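Local coordinates for protein retinoic acid receptor (Platynereis dumerilii, PDB 6EU9) that binds all-trans retinoic acid in its ligand-binding domain and probably regulates transcription as a retinoid sensor resembling the low-affinity ancestral receptor, at residues A[177-180]-A[181-185]. Numbering follows the deposited sequence.
Sequences ILET and LKHYV
Glu179 and Lys182 both send CG anti to the backbone N (chi1 -159° and 174°), and each chain then bends once, Glu179 at chi2 and Lys182 at chi3; the two chains run alongside each other in the same direction and bring the ammonium to the carboxylate. The salt bridge runs from Lys182 NZ to Glu179 OE1 at 3.1 Å, on the syn side and somewhat out of the carboxylate plane; a second, weak bond reaches OE2. Lys182 CE lies beside the carboxylate. One residue further on, His183 turns its imidazole back over the preceding turn. Glu179 O sits over one face of the imidazole, displaced from the ring centre, while Glu179 CG packs at 3.6 Å from His183 CE1. Ring and carboxylate planes stand 83° apart, nearly perpendicular. Below these side chains the backbone is regular alpha-helix: Leu181 N hydrogen-bonds to Ile177 O at 2.8 Å, and Tyr184 N to Thr180 O at 3.0 Å. This is a turn of helix 167-188 in the nuclear-receptor ligand-binding domain. Thr180 packs on helix 6-22, to which His183 ND1 is also tied through Glu8; Tyr184 OH hydrogen-bonds to Asp144 OD2, and Leu181 meets Phe196 of helix 195-222. The i to i+3 ion pair probably offsets part of the charge on this partly exposed side, and Glu8 at ND1 and the nearby Glu179 carboxylate may favour a protonated His183 imidazole, with Lys182 working partly against it.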
loop_
_atom_site.group_PDB
_atom_site.type_symbol
_atom_site.label_atom_id
_atom_site.label_comp_id
_atom_site.label_asym_id
_atom_site.label_seq_id
_atom_site.Cartn_x
_atom_site.Cartn_y
_atom_site.Cartn_z
ATOM N N ILE A 177 18.606 -0.945 -9.578
ATOM C CA ILE A 177 18.689 0.516 -9.365
ATOM C C ILE A 177 20.014 0.910 -8.735
ATOM O O ILE A 177 20.585 1.930 -9.050
ATOM C CB ILE A 177 17.561 1.056 -8.477
ATOM C CG1 ILE A 177 16.229 0.398 -8.890
ATOM C CG2 ILE A 177 17.539 2.588 -8.520
ATOM C CD1 ILE A 177 15.141 0.384 -7.805
ATOM N N LEU A 178 20.504 0.074 -7.850
ATOM C CA LEU A 178 21.798 0.228 -7.288
ATOM C C LEU A 178 22.894 0.114 -8.325
ATOM O O LEU A 178 23.805 0.948 -8.376
ATOM C CB LEU A 178 22.004 -0.817 -6.214
ATOM C CG LEU A 178 21.144 -0.538 -4.980
ATOM C CD1 LEU A 178 20.942 -1.800 -4.143
ATOM C CD2 LEU A 178 21.796 0.676 -4.252
ATOM N N GLU A 179 22.801 -0.893 -9.192
ATOM C CA GLU A 179 23.798 -1.062 -10.223
ATOM C C GLU A 179 23.760 0.127 -11.189
ATOM O O GLU A 179 24.779 0.651 -11.593
ATOM C CB GLU A 179 23.597 -2.402 -10.896
ATOM C CG GLU A 179 24.838 -2.887 -11.599
ATOM C CD GLU A 179 26.055 -3.136 -10.714
ATOM O OE1 GLU A 179 25.957 -3.043 -9.446
ATOM O OE2 GLU A 179 27.124 -3.441 -11.310
ATOM N N THR A 180 22.549 0.555 -11.489
ATOM C CA THR A 180 22.310 1.680 -12.386
ATOM C C THR A 180 22.849 2.949 -11.804
ATOM O O THR A 180 23.450 3.740 -12.549
ATOM C CB THR A 180 20.828 1.886 -12.626
ATOM O OG1 THR A 180 20.320 0.618 -13.026
ATOM C CG2 THR A 180 20.624 2.834 -13.680
ATOM N N LEU A 181 22.582 3.209 -10.510
ATOM C CA LEU A 181 23.129 4.386 -9.858
ATOM C C LEU A 181 24.675 4.382 -9.938
ATOM O O LEU A 181 25.220 5.390 -10.302
ATOM C CB LEU A 181 22.622 4.574 -8.438
ATOM C CG LEU A 181 23.288 5.758 -7.660
ATOM C CD1 LEU A 181 22.908 7.146 -8.197
ATOM C CD2 LEU A 181 22.939 5.597 -6.177
ATOM N N LYS A 182 25.263 3.195 -9.747
ATOM C CA LYS A 182 26.706 3.050 -9.807
ATOM C C LYS A 182 27.300 3.472 -11.122
ATOM O O LYS A 182 28.279 4.206 -11.173
ATOM C CB LYS A 182 27.161 1.629 -9.463
ATOM C CG LYS A 182 28.665 1.388 -9.657
ATOM C CD LYS A 182 29.267 0.197 -8.977
ATOM C CE LYS A 182 28.570 -1.068 -9.382
ATOM N NZ LYS A 182 28.885 -2.315 -8.626
ATOM N N HIS A 183 26.749 2.957 -12.191
ATOM C CA HIS A 183 27.231 3.210 -13.545
ATOM C C HIS A 183 26.994 4.656 -13.862
ATOM O O HIS A 183 27.807 5.269 -14.500
ATOM C CB HIS A 183 26.486 2.300 -14.545
ATOM C CG HIS A 183 26.777 0.844 -14.351
ATOM N ND1 HIS A 183 25.901 -0.151 -14.720
ATOM C CD2 HIS A 183 27.863 0.216 -13.832
ATOM C CE1 HIS A 183 26.430 -1.333 -14.452
ATOM N NE2 HIS A 183 27.619 -1.138 -13.900
ATOM N N TYR A 184 25.874 5.226 -13.436
ATOM C CA TYR A 184 25.593 6.629 -13.743
ATOM C C TYR A 184 26.617 7.515 -13.021
ATOM O O TYR A 184 27.136 8.468 -13.591
ATOM C CB TYR A 184 24.215 7.011 -13.319
ATOM C CG TYR A 184 23.845 8.434 -13.645
ATOM C CD1 TYR A 184 24.131 9.494 -12.730
ATOM C CD2 TYR A 184 23.157 8.747 -14.827
ATOM C CE1 TYR A 184 23.710 10.779 -13.007
ATOM C CE2 TYR A 184 22.807 10.061 -15.111
ATOM C CZ TYR A 184 23.108 11.069 -14.196
ATOM O OH TYR A 184 22.694 12.338 -14.486
ATOM N N VAL A 185 26.896 7.204 -11.761
ATOM C CA VAL A 185 27.863 7.918 -10.969
ATOM C C VAL A 185 29.217 7.794 -11.623
ATOM O O VAL A 185 29.893 8.801 -11.806
ATOM C CB VAL A 185 27.898 7.415 -9.502
ATOM C CG1 VAL A 185 29.055 8.037 -8.775
ATOM C CG2 VAL A 185 26.713 7.875 -8.739
#